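Local coordinates for protein succinylglutamate desuccinylase/aspartoacylase (Ruegeria sp. TM1040, PDB 3NA6) that probably acts as a zinc-dependent hydrolase of the succinylglutamate desuccinylase/aspartoacylase family, releasing an acyl group from an N-acylated amino acid, at residues 53-58 against 89-94; 57-62 against 99-104. One frame throughout, in Å; residues are numbered along the deposited sequence.

Contact 1. Residues 53-58 against 89-94; sequences LLTGAN and PYFNYP
Thr55 and Phe91 meet through a methyl group and a ring face: Thr55 CG2 stands over one face of the phenyl ring, 3.8 Å from the centroid and only 15° off the normal, a CH-pi contact offset toward the rim. Phe91 points its CB toward the other segment, and with CG anti to the backbone N (chi1 -171°) the ring comes against Thr55 CB and CG2. Thr55 OG1 turns to Asp143 instead. Asn58 runs beside Phe91 in the same direction, its CB 3.9 Å from Phe91 CD2 and its amide plane steeply inclined to the ring, while its ND2 bonds Asp143 and Asn111. Two backbone bonds fix the register. Phe91 N donates to Gly56 O at 2.7 Å, and Asn92 N approaches Ala57 O at 3.0 Å from above the carbonyl plane. Farther along, water 1 links Asn58 O to Asn92 ND2, and Asn92 OD1 weakly caps Ala95 N at the start of helix 93-97. Phe130 and Tyr195 add aromatic contacts to Phe91. Strands 51-55 and 83-88 are parallel neighbours in the central mixed sheet, and here the segments that follow them remain paired, at the C-terminal strand ends where active sites of zinc-carboxypeptidase-like folds lie.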
loop_
_atom_site.group_PDB
_atom_site.type_symbol
_atom_site.label_atom_id
_atom_site.label_comp_id
_atom_site.label_asym_id
_atom_site.label_seq_id
_atom_site.Cartn_x
_atom_site.Cartn_y
_atom_site.Cartn_z
ATOM N N LEU A 53 -34.449 -8.743 -16.347
ATOM C CA LEU A 53 -33.242 -8.084 -15.919
ATOM C C LEU A 53 -32.237 -9.141 -15.484
ATOM O O LEU A 53 -32.453 -9.892 -14.518
ATOM C CB LEU A 53 -33.537 -7.104 -14.797
ATOM C CG LEU A 53 -32.373 -6.221 -14.292
ATOM C CD1 LEU A 53 -31.786 -5.316 -15.405
ATOM C CD2 LEU A 53 -32.839 -5.388 -13.094
ATOM N N LEU A 54 -31.129 -9.180 -16.209
ATOM C CA LEU A 54 -30.125 -10.253 -16.112
ATOM C C LEU A 54 -28.797 -9.670 -15.638
ATOM O O LEU A 54 -28.229 -8.782 -16.296
ATOM C CB LEU A 54 -29.944 -10.955 -17.456
ATOM C CG LEU A 54 -31.276 -11.347 -18.136
ATOM C CD1 LEU A 54 -31.052 -11.715 -19.551
ATOM C CD2 LEU A 54 -31.927 -12.456 -17.340
ATOM N N THR A 55 -28.326 -10.136 -14.494
ATOM C CA THR A 55 -27.089 -9.611 -13.939
ATOM C C THR A 55 -26.078 -10.709 -13.638
ATOM O O THR A 55 -26.447 -11.805 -13.200
ATOM C CB THR A 55 -27.389 -8.840 -12.647
ATOM O OG1 THR A 55 -28.309 -9.600 -11.834
ATOM C CG2 THR A 55 -27.993 -7.470 -12.970
ATOM N N GLY A 56 -24.810 -10.394 -13.878
ATOM C CA GLY A 56 -23.679 -11.180 -13.441
ATOM C C GLY A 56 -22.731 -10.295 -12.644
ATOM O O GLY A 56 -22.815 -9.103 -12.689
ATOM N N ALA A 57 -21.830 -10.914 -11.904
ATOM C CA ALA A 57 -20.821 -10.216 -11.136
ATOM C C ALA A 57 -21.406 -9.196 -10.159
ATOM O O ALA A 57 -20.849 -8.141 -9.911
ATOM C CB ALA A 57 -19.764 -9.598 -12.063
ATOM N N ASN A 58 -22.522 -9.569 -9.555
ATOM C CA ASN A 58 -22.993 -8.950 -8.336
ATOM C C ASN A 58 -21.793 -8.872 -7.381
ATOM O O ASN A 58 -21.556 -7.842 -6.735
ATOM C CB ASN A 58 -24.141 -9.819 -7.770
ATOM C CG ASN A 58 -24.767 -9.252 -6.517
ATOM O OD1 ASN A 58 -24.064 -8.755 -5.634
ATOM N ND2 ASN A 58 -26.125 -9.371 -6.402
ATOM N N PRO A 89 -23.728 -7.725 -17.602
ATOM C CA PRO A 89 -22.854 -8.857 -17.224
ATOM C C PRO A 89 -21.981 -8.585 -16.010
ATOM O O PRO A 89 -21.598 -9.519 -15.314
ATOM C CB PRO A 89 -21.978 -9.083 -18.456
ATOM C CG PRO A 89 -22.436 -8.100 -19.501
ATOM C CD PRO A 89 -23.375 -7.130 -18.900
ATOM N N TYR A 90 -21.651 -7.314 -15.794
ATOM C CA TYR A 90 -20.791 -6.895 -14.703
ATOM C C TYR A 90 -21.541 -5.891 -13.809
ATOM O O TYR A 90 -21.460 -4.696 -13.987
ATOM C CB TYR A 90 -19.504 -6.293 -15.257
ATOM C CG TYR A 90 -18.830 -7.028 -16.376
ATOM C CD1 TYR A 90 -18.511 -8.365 -16.267
ATOM C CD2 TYR A 90 -18.431 -6.351 -17.528
ATOM C CE1 TYR A 90 -17.811 -9.046 -17.308
ATOM C CE2 TYR A 90 -17.740 -6.995 -18.559
ATOM C CZ TYR A 90 -17.449 -8.368 -18.451
ATOM O OH TYR A 90 -16.763 -9.008 -19.475
ATOM N N PHE A 91 -22.308 -6.420 -12.865
ATOM C CA PHE A 91 -23.244 -5.668 -12.038
ATOM C C PHE A 91 -22.501 -4.752 -11.048
ATOM O O PHE A 91 -22.674 -3.548 -11.070
ATOM C CB PHE A 91 -24.113 -6.706 -11.351
ATOM C CG PHE A 91 -25.319 -6.189 -10.588
ATOM C CD1 PHE A 91 -25.774 -4.895 -10.661
ATOM C CD2 PHE A 91 -26.017 -7.094 -9.805
ATOM C CE1 PHE A 91 -26.880 -4.508 -9.951
ATOM C CE2 PHE A 91 -27.143 -6.715 -9.102
ATOM C CZ PHE A 91 -27.565 -5.437 -9.164
ATOM N N ASN A 92 -21.668 -5.295 -10.175
ATOM C CA ASN A 92 -20.768 -4.425 -9.411
ATOM C C ASN A 92 -19.522 -4.252 -10.243
ATOM O O ASN A 92 -18.474 -4.872 -9.986
ATOM C CB ASN A 92 -20.420 -4.966 -8.033
ATOM C CG ASN A 92 -19.715 -3.933 -7.187
ATOM O OD1 ASN A 92 -19.253 -2.903 -7.713
ATOM N ND2 ASN A 92 -19.681 -4.153 -5.871
ATOM N N TYR A 93 -19.643 -3.382 -11.229
ATOM C CA TYR A 93 -18.618 -3.228 -12.227
ATOM C C TYR A 93 -17.246 -2.918 -11.626
ATOM O O TYR A 93 -16.257 -3.567 -11.973
ATOM C CB TYR A 93 -19.043 -2.230 -13.300
ATOM C CG TYR A 93 -18.002 -2.055 -14.397
ATOM C CD1 TYR A 93 -17.579 -3.126 -15.164
ATOM C CD2 TYR A 93 -17.428 -0.820 -14.632
ATOM C CE1 TYR A 93 -16.637 -2.965 -16.150
ATOM C CE2 TYR A 93 -16.466 -0.655 -15.604
ATOM C CZ TYR A 93 -16.087 -1.726 -16.359
ATOM O OH TYR A 93 -15.145 -1.537 -17.317
ATOM N N PRO A 94 -17.182 -1.979 -10.683
ATOM C CA PRO A 94 -15.869 -1.729 -10.064
ATOM C C PRO A 94 -15.268 -2.949 -9.382
ATOM O O PRO A 94 -14.050 -3.185 -9.539
ATOM C CB PRO A 94 -16.162 -0.588 -9.082
ATOM C CG PRO A 94 -17.330 0.132 -9.735
ATOM C CD PRO A 94 -18.182 -0.996 -10.229
HETATM O O HOH W 1 -20.228 -6.732 -4.649
#

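Contact 2. Residues 57-62 against 99-104; sequences ANHGDE and SARTSP
Arg101 NH1 makes a long salt bridge of 3.8 Å to Glu62 OE2, supplemented by water 3, which donates to Asp61 OD1 and Glu62 OE2 and accepts from NH1. His59 ND1 donates to the same Glu62 OE2 at 2.8 Å; this bond is bent, 132° at the hydrogen, and meets the carboxylate from above its plane. Asp61 OD2 bonds Lys149 N, and Arg101 N donates to water 4, which lies 2.8 Å from Asp61 OD2. On the backbone, Gly60 N gives a weak bond to Arg101 O at 3.5 Å, and water 1 spans Asn58 O and Arg101 O.

The guanidinium of Arg101 lies flat on the imidazole of His59, centres 3.9 Å apart and planes at 29°, and reaches Glu62 OE2 obliquely. CG of Arg101, anti to the backbone N (chi1 -180°), lies over the same ring 4.2 Å from the centroid, and the extended chain beyond it carries the guanidinium along the imidazole. Asn58 OD1 approaches the opposite face, while Asn58 ND2 is hydrogen-bonded to Asp143. Were His59 an alanine, the guanidinium would probably lose its stacking surface and Glu62 OE2 its imidazole partner. Arg101 NH2 also bonds weakly to Ser28 of the third subunit. The His-Gly-Asp-Glu turn, a type I turn from His59 to Glu62, resembles the HxxE metal-binding motif of zinc carboxypeptidases; with His145, its His and Glu probably form a zinc site, vacant here.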
loop_
_atom_site.group_PDB
_atom_site.type_symbol
_atom_site.label_atom_id
_atom_site.label_comp_id
_atom_site.label_asym_id
_atom_site.label_seq_id
_atom_site.Cartn_x
_atom_site.Cartn_y
_atom_site.Cartn_z
ATOM N N ALA A 57 -21.830 -10.914 -11.904
ATOM C CA ALA A 57 -20.821 -10.216 -11.136
ATOM C C ALA A 57 -21.406 -9.196 -10.159
ATOM O O ALA A 57 -20.849 -8.141 -9.911
ATOM C CB ALA A 57 -19.764 -9.598 -12.063
ATOM N N ASN A 58 -22.522 -9.569 -9.555
ATOM C CA ASN A 58 -22.993 -8.950 -8.336
ATOM C C ASN A 58 -21.793 -8.872 -7.381
ATOM O O ASN A 58 -21.556 -7.842 -6.735
ATOM C CB ASN A 58 -24.141 -9.819 -7.770
ATOM C CG ASN A 58 -24.767 -9.252 -6.517
ATOM O OD1 ASN A 58 -24.064 -8.755 -5.634
ATOM N ND2 ASN A 58 -26.125 -9.371 -6.402
ATOM N N HIS A 59 -21.073 -9.991 -7.286
ATOM C CA HIS A 59 -19.719 -10.047 -6.710
ATOM C C HIS A 59 -18.723 -10.168 -7.848
ATOM O O HIS A 59 -18.913 -10.977 -8.755
ATOM C CB HIS A 59 -19.588 -11.271 -5.798
ATOM C CG HIS A 59 -20.497 -11.217 -4.614
ATOM N ND1 HIS A 59 -21.193 -12.315 -4.149
ATOM C CD2 HIS A 59 -20.847 -10.176 -3.818
ATOM C CE1 HIS A 59 -21.927 -11.948 -3.107
ATOM N NE2 HIS A 59 -21.716 -10.661 -2.872
ATOM N N GLY A 60 -17.638 -9.412 -7.777
ATOM C CA GLY A 60 -16.734 -9.233 -8.916
ATOM C C GLY A 60 -15.827 -10.407 -9.251
ATOM O O GLY A 60 -15.250 -10.418 -10.322
ATOM N N ASP A 61 -15.706 -11.380 -8.337
ATOM C CA ASP A 61 -14.844 -12.570 -8.521
ATOM C C ASP A 61 -15.638 -13.860 -8.814
ATOM O O ASP A 61 -15.201 -14.989 -8.489
ATOM C CB ASP A 61 -13.877 -12.722 -7.326
ATOM C CG ASP A 61 -14.587 -12.929 -5.964
ATOM O OD1 ASP A 61 -15.812 -12.700 -5.848
ATOM O OD2 ASP A 61 -13.905 -13.354 -4.993
ATOM N N GLU A 62 -16.794 -13.687 -9.463
ATOM C CA GLU A 62 -17.740 -14.777 -9.767
ATOM C C GLU A 62 -18.076 -14.722 -11.274
ATOM O O GLU A 62 -18.756 -13.807 -11.717
ATOM C CB GLU A 62 -18.995 -14.621 -8.909
ATOM C CG GLU A 62 -18.679 -14.849 -7.391
ATOM C CD GLU A 62 -19.861 -14.557 -6.456
ATOM O OE1 GLU A 62 -21.037 -14.530 -6.927
ATOM O OE2 GLU A 62 -19.615 -14.352 -5.236
ATOM N N SER A 99 -11.305 -7.723 -9.837
ATOM C CA SER A 99 -11.386 -9.157 -9.555
ATOM C C SER A 99 -11.612 -9.434 -8.079
ATOM O O SER A 99 -11.036 -10.360 -7.516
ATOM C CB SER A 99 -10.123 -9.881 -10.052
ATOM O OG SER A 99 -9.948 -9.675 -11.436
ATOM N N ALA A 100 -12.519 -8.660 -7.485
ATOM C CA ALA A 100 -12.788 -8.704 -6.062
ATOM C C ALA A 100 -14.285 -8.902 -5.807
ATOM O O ALA A 100 -15.146 -8.437 -6.555
ATOM C CB ALA A 100 -12.330 -7.429 -5.412
ATOM N N ARG A 101 -14.578 -9.565 -4.706
ATOM C CA ARG A 101 -15.949 -9.700 -4.220
ATOM C C ARG A 101 -16.653 -8.335 -4.056
ATOM O O ARG A 101 -17.777 -8.137 -4.524
ATOM C CB ARG A 101 -15.939 -10.446 -2.920
ATOM C CG ARG A 101 -17.290 -10.681 -2.271
ATOM C CD ARG A 101 -17.109 -11.532 -1.059
ATOM N NE ARG A 101 -18.361 -11.711 -0.349
ATOM C CZ ARG A 101 -19.259 -12.619 -0.631
ATOM N NH1 ARG A 101 -19.053 -13.506 -1.601
ATOM N NH2 ARG A 101 -20.349 -12.680 0.123
ATOM N N THR A 102 -15.929 -7.396 -3.467
ATOM C CA THR A 102 -16.449 -6.084 -3.121
ATOM C C THR A 102 -15.723 -5.000 -3.882
ATOM O O THR A 102 -14.594 -5.184 -4.366
ATOM C CB THR A 102 -16.376 -5.834 -1.617
ATOM O OG1 THR A 102 -15.001 -5.801 -1.179
ATOM C CG2 THR A 102 -17.154 -6.950 -0.906
ATOM N N SER A 103 -16.380 -3.855 -3.977
ATOM C CA SER A 103 -15.798 -2.720 -4.666
ATOM C C SER A 103 -14.539 -2.162 -3.984
ATOM O O SER A 103 -14.506 -1.927 -2.767
ATOM C CB SER A 103 -16.865 -1.601 -4.797
ATOM O OG SER A 103 -16.299 -0.417 -5.360
ATOM N N PRO A 104 -13.507 -1.887 -4.774
ATOM C CA PRO A 104 -12.369 -1.195 -4.222
ATOM C C PRO A 104 -12.649 0.299 -3.900
ATOM O O PRO A 104 -11.931 0.879 -3.118
ATOM C CB PRO A 104 -11.333 -1.348 -5.329
ATOM C CG PRO A 104 -12.104 -1.356 -6.562
ATOM C CD PRO A 104 -13.409 -2.013 -6.240
HETATM O O HOH W 1 -20.228 -6.732 -4.649
HETATM O O HOH W 2 -12.724 -9.928 -12.533
HETATM O O HOH W 3 -17.387 -13.658 -3.960
HETATM O O HOH W 4 -12.481 -11.333 -3.739
#

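Contacts 1 and 2 follow one another along the chain, sharing Ala57 and Asn58, and their centres are about 9 Å apart. In contact 1, residues 53-58 leave the central sheet beside 89-94; contact 2 continues that path, with 57-62 meeting 99-104 beyond helix 93-97. Water 1 belongs to both: it donates to Asn58 O and Arg101 O and accepts from Asn92 ND2. Direct packing joins them too, with Pro94 O 3.6 Å from Pro104 CD. The probable metal site of His59, Glu62 and His145 lies at contact 2, and the side chain of the shared Asn58 touches residues of that site. The calcium ion, bound at Thr82 and Gly237, is a separate site.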